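Local coordinates for protein amidase (PDB 5EWQ) that probably hydrolyses amide bonds of carboxamides as a member of the amidase signature family of serine hydrolases, at residues 466-474 against 498-509; 181-191 against 200-210. One frame throughout, in Å; residues are numbered along the deposited sequence.

Interaction 1 (466-474 against 498-509); sequences ELAVPAGYD and GYAYEQQSKNRK
Gly498 offers its bare backbone to Leu467, whose CD2 methyl lies 3.8 Å from the glycine CA; with no side chain between them, helix and strand can come close here. Their axes run nearly parallel, 12° apart, with a closest approach of 8.8 Å. One turn on, Tyr501 points toward the strand, and its side chain and that of Val469 pass alongside with opposed directions. CG1 of Val469 meets the edge of the ring, 3.5 Å from Tyr501 CD2, while the phenol oxygen reaches the methyl of Ala471. The ring also meets Phe484 edge-to-face, and helix 329-341 adds further apolar cover. Glu502 gives Val469 CG1 only its CB, sending its carboxylate off to the backbone N of Val270.

Beyond the helix the chain runs on past the last residues of the strand. Asn507 has CG anti to its own carbonyl carbon (chi1 -59°), which sets the amide across the backbone of 470-472. ND2 donates to Pro470 O at 3.2 Å through a bent bond, the acceptor lying out of the amide plane, and OD1 accepts from Lys334. A small polar amide suits this place because it can serve a carbonyl and an ammonium group at once. Arg508 runs alongside Pro470, CB to CB 3.9 Å, while its guanidinium continues to Asn47. At Lys509 it is the backbone that binds: N donates almost straight (169°) to Tyr473 OH at 2.6 Å, approaching at the ring edge in its plane, and the same hydroxyl bonds Ser237.

Ala471 and Gly472 together sit across from Val480, a classic beta bulge, with Gly472 at a positive phi that glycine readily adopts. A helix, followed by its extended tail, is laid against an inner strand of the large mixed sheet, the helix-covered core of the amidase signature fold.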
loop_
_atom_site.group_PDB
_atom_site.type_symbol
_atom_site.label_atom_id
_atom_site.label_comp_id
_atom_site.label_asym_id
_atom_site.label_seq_id
_atom_site.Cartn_x
_atom_site.Cartn_y
_atom_site.Cartn_z
ATOM N N GLU A 466 5.702 2.755 10.097
ATOM C CA GLU A 466 6.018 3.880 9.225
ATOM C C GLU A 466 4.741 4.516 8.692
ATOM O O GLU A 466 3.814 3.812 8.295
ATOM C CB GLU A 466 6.896 3.428 8.058
ATOM C CG GLU A 466 8.177 2.725 8.464
ATOM C CD GLU A 466 8.797 1.961 7.314
ATOM O OE1 GLU A 466 8.164 1.895 6.238
ATOM O OE2 GLU A 466 9.912 1.426 7.482
ATOM N N LEU A 467 4.693 5.844 8.677
ATOM C CA LEU A 467 3.515 6.551 8.184
ATOM C C LEU A 467 3.883 7.640 7.180
ATOM O O LEU A 467 4.567 8.605 7.520
ATOM C CB LEU A 467 2.730 7.160 9.349
ATOM C CG LEU A 467 1.429 7.870 8.972
ATOM C CD1 LEU A 467 0.465 6.901 8.306
ATOM C CD2 LEU A 467 0.791 8.514 10.191
ATOM N N ALA A 468 3.415 7.481 5.946
ATOM C CA ALA A 468 3.696 8.444 4.886
ATOM C C ALA A 468 2.585 9.483 4.767
ATOM O O ALA A 468 1.408 9.139 4.682
ATOM C CB ALA A 468 3.888 7.725 3.562
ATOM N N VAL A 469 2.969 10.756 4.765
ATOM C CA VAL A 469 2.018 11.859 4.649
ATOM C C VAL A 469 2.489 12.844 3.581
ATOM O O VAL A 469 3.652 13.250 3.587
ATOM C CB VAL A 469 1.839 12.599 5.997
ATOM C CG1 VAL A 469 0.880 13.770 5.850
ATOM C CG2 VAL A 469 1.350 11.643 7.076
ATOM N N PRO A 470 1.591 13.218 2.651
ATOM C CA PRO A 470 1.896 14.166 1.572
ATOM C C PRO A 470 2.554 15.452 2.072
ATOM O O PRO A 470 1.943 16.203 2.834
ATOM C CB PRO A 470 0.519 14.460 0.970
ATOM C CG PRO A 470 -0.259 13.220 1.222
ATOM C CD PRO A 470 0.216 12.696 2.550
ATOM N N ALA A 471 3.787 15.695 1.641
ATOM C CA ALA A 471 4.550 16.844 2.114
ATOM C C ALA A 471 4.569 17.982 1.097
ATOM O O ALA A 471 5.082 19.064 1.379
ATOM C CB ALA A 471 5.970 16.424 2.456
ATOM N N GLY A 472 4.012 17.735 -0.085
ATOM C CA GLY A 472 3.931 18.763 -1.107
ATOM C C GLY A 472 4.461 18.334 -2.459
ATOM O O GLY A 472 4.486 17.146 -2.783
ATOM N N TYR A 473 4.885 19.312 -3.253
ATOM C CA TYR A 473 5.367 19.060 -4.606
ATOM C C TYR A 473 6.565 19.951 -4.918
ATOM O O TYR A 473 6.567 21.137 -4.588
ATOM C CB TYR A 473 4.249 19.295 -5.627
ATOM C CG TYR A 473 2.934 18.644 -5.257
ATOM C CD1 TYR A 473 2.655 17.335 -5.630
ATOM C CD2 TYR A 473 1.973 19.336 -4.531
ATOM C CE1 TYR A 473 1.455 16.736 -5.291
ATOM C CE2 TYR A 473 0.773 18.746 -4.187
ATOM C CZ TYR A 473 0.518 17.447 -4.570
ATOM O OH TYR A 473 -0.677 16.854 -4.231
ATOM N N ASP A 474 7.580 19.380 -5.561
ATOM C CA ASP A 474 8.794 20.124 -5.879
ATOM C C ASP A 474 8.554 21.130 -7.002
ATOM O O ASP A 474 7.415 21.350 -7.418
ATOM C CB ASP A 474 9.929 19.167 -6.255
ATOM C CG ASP A 474 9.634 18.371 -7.512
ATOM O OD1 ASP A 474 8.458 18.323 -7.928
ATOM O OD2 ASP A 474 10.580 17.787 -8.083
ATOM N N GLY A 498 0.709 11.970 12.650
ATOM C CA GLY A 498 0.485 12.130 11.225
ATOM C C GLY A 498 -0.722 12.989 10.898
ATOM O O GLY A 498 -0.688 13.787 9.961
ATOM N N TYR A 499 -1.791 12.825 11.673
ATOM C CA TYR A 499 -3.016 13.590 11.465
ATOM C C TYR A 499 -2.796 15.071 11.753
ATOM O O TYR A 499 -3.326 15.935 11.054
ATOM C CB TYR A 499 -4.145 13.048 12.345
ATOM C CG TYR A 499 -5.464 13.767 12.173
ATOM C CD1 TYR A 499 -6.320 13.444 11.129
ATOM C CD2 TYR A 499 -5.856 14.763 13.059
ATOM C CE1 TYR A 499 -7.527 14.098 10.968
ATOM C CE2 TYR A 499 -7.060 15.421 12.906
ATOM C CZ TYR A 499 -7.892 15.085 11.859
ATOM O OH TYR A 499 -9.093 15.737 11.701
ATOM N N ALA A 500 -2.010 15.355 12.786
ATOM C CA ALA A 500 -1.734 16.731 13.180
ATOM C C ALA A 500 -0.865 17.435 12.143
ATOM O O ALA A 500 -1.062 18.616 11.858
ATOM C CB ALA A 500 -1.069 16.767 14.544
ATOM N N TYR A 501 0.095 16.708 11.579
ATOM C CA TYR A 501 0.951 17.263 10.534
ATOM C C TYR A 501 0.173 17.455 9.239
ATOM O O TYR A 501 0.422 18.397 8.488
ATOM C CB TYR A 501 2.164 16.363 10.289
ATOM C CG TYR A 501 2.923 16.708 9.026
ATOM C CD1 TYR A 501 3.722 17.843 8.960
ATOM C CD2 TYR A 501 2.837 15.902 7.897
ATOM C CE1 TYR A 501 4.414 18.164 7.808
ATOM C CE2 TYR A 501 3.526 16.215 6.740
ATOM C CZ TYR A 501 4.313 17.347 6.701
ATOM O OH TYR A 501 5.001 17.663 5.552
ATOM N N GLU A 502 -0.772 16.556 8.986
ATOM C CA GLU A 502 -1.578 16.606 7.773
ATOM C C GLU A 502 -2.493 17.826 7.751
ATOM O O GLU A 502 -2.555 18.548 6.756
ATOM C CB GLU A 502 -2.412 15.333 7.636
ATOM C CG GLU A 502 -3.313 15.314 6.416
ATOM C CD GLU A 502 -4.312 14.175 6.451
ATOM O OE1 GLU A 502 -4.943 13.969 7.510
ATOM O OE2 GLU A 502 -4.462 13.486 5.421
ATOM N N GLN A 503 -3.202 18.047 8.852
ATOM C CA GLN A 503 -4.174 19.132 8.934
ATOM C C GLN A 503 -3.505 20.497 9.061
ATOM O O GLN A 503 -4.033 21.500 8.580
ATOM C CB GLN A 503 -5.125 18.905 10.111
ATOM C CG GLN A 503 -5.980 17.654 9.982
ATOM C CD GLN A 503 -6.928 17.711 8.799
ATOM O OE1 GLN A 503 -7.324 18.790 8.355
ATOM N NE2 GLN A 503 -7.298 16.546 8.281
ATOM N N GLN A 504 -2.344 20.533 9.707
ATOM C CA GLN A 504 -1.618 21.785 9.895
ATOM C C GLN A 504 -0.658 22.053 8.740
ATOM O O GLN A 504 0.392 22.670 8.925
ATOM C CB GLN A 504 -0.851 21.767 11.219
ATOM N N SER A 505 -1.025 21.587 7.551
ATOM C CA SER A 505 -0.207 21.786 6.359
ATOM C C SER A 505 -1.053 21.709 5.091
ATOM O O SER A 505 -1.032 22.627 4.270
ATOM C CB SER A 505 0.922 20.756 6.304
ATOM O OG SER A 505 0.408 19.436 6.256
ATOM N N LYS A 506 -1.792 20.610 4.947
ATOM C CA LYS A 506 -2.661 20.380 3.792
ATOM C C LYS A 506 -1.917 20.546 2.470
ATOM O O LYS A 506 -2.204 21.461 1.699
ATOM C CB LYS A 506 -3.868 21.322 3.829
ATOM C CG LYS A 506 -4.819 21.080 4.988
ATOM C CD LYS A 506 -5.990 22.050 4.945
ATOM C CE LYS A 506 -6.972 21.788 6.075
ATOM N NZ LYS A 506 -8.108 22.751 6.050
ATOM N N ASN A 507 -0.963 19.658 2.215
ATOM C CA ASN A 507 -0.143 19.745 1.012
ATOM C C ASN A 507 -0.758 19.023 -0.180
ATOM O O ASN A 507 -0.476 19.361 -1.330
ATOM C CB ASN A 507 1.253 19.183 1.281
ATOM C CG ASN A 507 1.974 19.915 2.394
ATOM O OD1 ASN A 507 2.493 21.013 2.197
ATOM N ND2 ASN A 507 2.018 19.303 3.572
ATOM N N ARG A 508 -1.596 18.030 0.095
ATOM C CA ARG A 508 -2.136 17.181 -0.961
ATOM C C ARG A 508 -3.126 17.918 -1.857
ATOM O O ARG A 508 -4.115 18.476 -1.383
ATOM C CB ARG A 508 -2.812 15.945 -0.366
ATOM C CG ARG A 508 -2.967 14.804 -1.359
ATOM C CD ARG A 508 -3.960 13.763 -0.877
ATOM N NE ARG A 508 -5.288 13.984 -1.439
ATOM C CZ ARG A 508 -5.702 13.470 -2.593
ATOM N NH1 ARG A 508 -4.891 12.702 -3.307
ATOM N NH2 ARG A 508 -6.928 13.722 -3.034
ATOM N N LYS A 509 -2.845 17.913 -3.155
ATOM C CA LYS A 509 -3.770 18.440 -4.151
ATOM C C LYS A 509 -4.221 17.321 -5.084
ATOM O O LYS A 509 -3.405 16.506 -5.517
ATOM C CB LYS A 509 -3.124 19.568 -4.960
ATOM C CG LYS A 509 -2.820 20.828 -4.169
ATOM C CD LYS A 509 -2.266 21.913 -5.082
ATOM C CE LYS A 509 -1.987 23.198 -4.321
ATOM N NZ LYS A 509 -1.466 24.268 -5.217
#

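Interaction 2 (181-191 against 200-210); sequences SGYSGKKGQNL and DTSGSSSGSAT
The carboxamide of Asn190 is the flat group that meets the start of helix 206-213. Ser206 OG donates to Asn190 OD1 from above the carbonyl plane, 52° out of it, over a distance of 3.2 Å. At the nitrogen end, ND2 gives a bent bond to Thr210 OG1 (3.3 Å), the hydroxyl again lying well off the amide plane; the stronger partner of that hydroxyl is Gln236. With chi1 at -153° the side chain extends away from its own N and lays the amide across to the helix, where its two ends serve two hydroxyls one turn apart. The amide of Gln189 behaves differently: Ser181 O and Asn190 O both lie in its plane, and with two nearly straight bonds NE2 ties together the backbones on the two sides of the hairpin of strands 183-184 and 188-189.

The segment 200-210 carries the serine- and glycine-rich sequence of the amidase signature. The cis peptide before Ser204, and the bond from Ser204 OG to Lys122 NZ, are consistent with the Ser-cisSer-Lys triad of this family.

Thr201 splits its two branches. Its methyl packs against the backbone of 190-191, with CG2 3.2 Å from Asn190 O, whereas OG1 donates to the carbonyl O of the next residue, Ser202, in the carbonyl plane and on a lone pair. Glycine suits position 182 because a CB there would run into Thr201 OG1, and because the positive phi is one that glycine readily adopts. Beside it Ser181 lays CB against the carbonyl of Ser202, 3.5 Å from its C atom, and OG makes a weak bond to Asp200 OD1.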
loop_
_atom_site.group_PDB
_atom_site.type_symbol
_atom_site.label_atom_id
_atom_site.label_comp_id
_atom_site.label_asym_id
_atom_site.label_seq_id
_atom_site.Cartn_x
_atom_site.Cartn_y
_atom_site.Cartn_z
ATOM N N SER A 181 9.510 0.429 -11.879
ATOM C CA SER A 181 8.521 0.297 -10.821
ATOM C C SER A 181 7.114 0.496 -11.372
ATOM O O SER A 181 6.893 1.333 -12.246
ATOM C CB SER A 181 8.798 1.301 -9.702
ATOM O OG SER A 181 8.787 2.630 -10.195
ATOM N N GLY A 182 6.167 -0.282 -10.858
ATOM C CA GLY A 182 4.790 -0.189 -11.299
ATOM C C GLY A 182 4.484 -1.092 -12.478
ATOM O O GLY A 182 3.341 -1.174 -12.928
ATOM N N TYR A 183 5.504 -1.776 -12.986
ATOM C CA TYR A 183 5.306 -2.693 -14.102
ATOM C C TYR A 183 5.005 -4.111 -13.627
ATOM O O TYR A 183 5.597 -4.597 -12.663
ATOM C CB TYR A 183 6.531 -2.709 -15.021
ATOM C CG TYR A 183 6.411 -3.711 -16.148
ATOM C CD1 TYR A 183 5.703 -3.404 -17.304
ATOM C CD2 TYR A 183 6.995 -4.969 -16.052
ATOM C CE1 TYR A 183 5.584 -4.320 -18.335
ATOM C CE2 TYR A 183 6.879 -5.891 -17.078
ATOM C CZ TYR A 183 6.174 -5.559 -18.216
ATOM O OH TYR A 183 6.059 -6.474 -19.240
ATOM N N SER A 184 4.080 -4.768 -14.319
ATOM C CA SER A 184 3.758 -6.164 -14.053
ATOM C C SER A 184 3.464 -6.879 -15.363
ATOM O O SER A 184 2.851 -6.307 -16.264
ATOM C CB SER A 184 2.561 -6.281 -13.110
ATOM O OG SER A 184 1.358 -5.948 -13.778
ATOM N N GLY A 185 3.898 -8.130 -15.468
ATOM C CA GLY A 185 3.663 -8.916 -16.666
ATOM C C GLY A 185 2.202 -9.286 -16.835
ATOM O O GLY A 185 1.784 -9.735 -17.901
ATOM N N LYS A 186 1.422 -9.089 -15.778
ATOM C CA LYS A 186 0.007 -9.438 -15.783
ATOM C C LYS A 186 -0.855 -8.367 -16.443
ATOM O O LYS A 186 -1.670 -8.666 -17.316
ATOM C CB LYS A 186 -0.478 -9.681 -14.353
ATOM C CG LYS A 186 -1.957 -10.000 -14.242
ATOM C CD LYS A 186 -2.390 -10.066 -12.790
ATOM C CE LYS A 186 -3.856 -10.440 -12.659
ATOM N NZ LYS A 186 -4.285 -10.485 -11.234
ATOM N N LYS A 187 -0.673 -7.118 -16.024
ATOM C CA LYS A 187 -1.520 -6.030 -16.499
ATOM C C LYS A 187 -0.746 -5.001 -17.321
ATOM O O LYS A 187 -1.280 -4.427 -18.271
ATOM C CB LYS A 187 -2.205 -5.340 -15.319
ATOM C CG LYS A 187 -3.360 -4.445 -15.723
ATOM C CD LYS A 187 -4.436 -5.240 -16.446
ATOM C CE LYS A 187 -5.537 -4.334 -16.968
ATOM N NZ LYS A 187 -5.034 -3.384 -17.999
ATOM N N GLY A 188 0.509 -4.766 -16.954
ATOM C CA GLY A 188 1.337 -3.811 -17.666
ATOM C C GLY A 188 1.926 -2.745 -16.763
ATOM O O GLY A 188 2.115 -2.965 -15.567
ATOM N N GLN A 189 2.205 -1.579 -17.338
ATOM C CA GLN A 189 2.873 -0.504 -16.611
ATOM C C GLN A 189 1.896 0.428 -15.898
ATOM O O GLN A 189 0.930 0.905 -16.491
ATOM C CB GLN A 189 3.750 0.311 -17.564
ATOM C CG GLN A 189 4.406 1.520 -16.919
ATOM C CD GLN A 189 5.417 1.135 -15.860
ATOM O OE1 GLN A 189 6.377 0.415 -16.136
ATOM N NE2 GLN A 189 5.204 1.606 -14.636
ATOM N N ASN A 190 2.163 0.680 -14.621
ATOM C CA ASN A 190 1.398 1.643 -13.843
ATOM C C ASN A 190 1.904 3.053 -14.122
ATOM O O ASN A 190 3.113 3.280 -14.189
ATOM C CB ASN A 190 1.505 1.328 -12.348
ATOM C CG ASN A 190 0.306 1.812 -11.553
ATOM O OD1 ASN A 190 -0.285 1.049 -10.792
ATOM N ND2 ASN A 190 -0.049 3.081 -11.713
ATOM N N LEU A 191 0.982 3.998 -14.285
ATOM C CA LEU A 191 1.356 5.386 -14.537
ATOM C C LEU A 191 0.992 6.294 -13.364
ATOM O O LEU A 191 -0.031 6.101 -12.707
ATOM C CB LEU A 191 0.695 5.893 -15.819
ATOM C CG LEU A 191 1.069 5.143 -17.100
ATOM C CD1 LEU A 191 0.440 5.813 -18.309
ATOM C CD2 LEU A 191 2.582 5.050 -17.256
ATOM N N ASP A 200 7.867 8.668 -12.107
ATOM C CA ASP A 200 7.757 7.260 -11.747
ATOM C C ASP A 200 6.649 7.072 -10.720
ATOM O O ASP A 200 6.229 8.025 -10.067
ATOM C CB ASP A 200 9.085 6.728 -11.202
ATOM C CG ASP A 200 9.878 5.959 -12.243
ATOM O OD1 ASP A 200 9.610 4.752 -12.421
ATOM O OD2 ASP A 200 10.768 6.560 -12.882
ATOM N N THR A 201 6.170 5.841 -10.588
ATOM C CA THR A 201 5.114 5.536 -9.631
ATOM C C THR A 201 5.688 5.018 -8.324
ATOM O O THR A 201 4.990 4.965 -7.310
ATOM C CB THR A 201 4.139 4.485 -10.181
ATOM O OG1 THR A 201 4.854 3.276 -10.465
ATOM C CG2 THR A 201 3.482 4.982 -11.448
ATOM N N SER A 202 6.962 4.632 -8.367
ATOM C CA SER A 202 7.615 3.897 -7.286
ATOM C C SER A 202 6.902 2.565 -7.059
ATOM O O SER A 202 5.949 2.232 -7.765
ATOM C CB SER A 202 7.655 4.718 -5.995
ATOM O OG SER A 202 8.250 3.976 -4.945
ATOM N N GLY A 203 7.369 1.795 -6.085
ATOM C CA GLY A 203 6.797 0.484 -5.845
ATOM C C GLY A 203 6.979 -0.011 -4.428
ATOM O O GLY A 203 7.583 0.667 -3.598
ATOM N N SER A 204 6.468 -1.208 -4.155
ATOM C CA SER A 204 5.820 -2.021 -5.179
ATOM C C SER A 204 4.301 -1.849 -5.191
ATOM O O SER A 204 3.626 -2.349 -6.090
ATOM C CB SER A 204 6.171 -3.496 -4.982
ATOM O OG SER A 204 5.683 -3.971 -3.740
ATOM N N SER A 205 3.768 -1.145 -4.198
ATOM C CA SER A 205 2.330 -0.900 -4.133
ATOM C C SER A 205 1.949 0.339 -4.939
ATOM O O SER A 205 1.361 1.282 -4.407
ATOM C CB SER A 205 1.873 -0.743 -2.681
ATOM O OG SER A 205 2.257 -1.862 -1.903
ATOM N N SER A 206 2.288 0.326 -6.224
ATOM C CA SER A 206 2.009 1.452 -7.108
ATOM C C SER A 206 0.511 1.653 -7.311
ATOM O O SER A 206 -0.008 2.754 -7.122
ATOM C CB SER A 206 2.694 1.248 -8.461
ATOM O OG SER A 206 2.233 0.064 -9.090
ATOM N N GLY A 207 -0.177 0.583 -7.696
ATOM C CA GLY A 207 -1.603 0.639 -7.968
ATOM C C GLY A 207 -2.446 0.995 -6.759
ATOM O O GLY A 207 -3.445 1.705 -6.881
ATOM N N SER A 208 -2.051 0.496 -5.593
ATOM C CA SER A 208 -2.776 0.777 -4.361
ATOM C C SER A 208 -2.683 2.256 -4.006
ATOM O O SER A 208 -3.565 2.802 -3.348
ATOM C CB SER A 208 -2.238 -0.079 -3.213
ATOM O OG SER A 208 -2.426 -1.458 -3.479
ATOM N N ALA A 209 -1.610 2.898 -4.452
ATOM C CA ALA A 209 -1.436 4.330 -4.252
ATOM C C ALA A 209 -2.251 5.120 -5.268
ATOM O O ALA A 209 -2.775 6.189 -4.962
ATOM C CB ALA A 209 0.034 4.705 -4.349
ATOM N N THR A 210 -2.359 4.581 -6.477
ATOM C CA THR A 210 -3.012 5.280 -7.577
ATOM C C THR A 210 -4.533 5.298 -7.441
ATOM O O THR A 210 -5.175 6.307 -7.731
ATOM C CB THR A 210 -2.641 4.649 -8.932
ATOM O OG1 THR A 210 -1.217 4.511 -9.027
ATOM C CG2 THR A 210 -3.142 5.509 -10.081
#

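Interactions 1 and 2 do not touch: their centres are 22 Å apart and their nearest atoms about 7 Å. Two short pieces of chain bridge them. Tyr194, in the loop joining 181-191 to 200-210, meets the ring of Tyr473 and bonds Lys509 O. Neighbouring Gln236 and Ser237 bond Thr210 of interaction 2 and Tyr473 of interaction 1 respectively. Interaction 2 lies nearer the middle of the chain, about 11 Å from its centre against 17 Å, and carries the cis-serine segment of the probable catalytic site. Interaction 1 packs the C-terminal helix and tail on strand 466-473 of the large mixed sheet, whose strand 118-122 ends in Lys122.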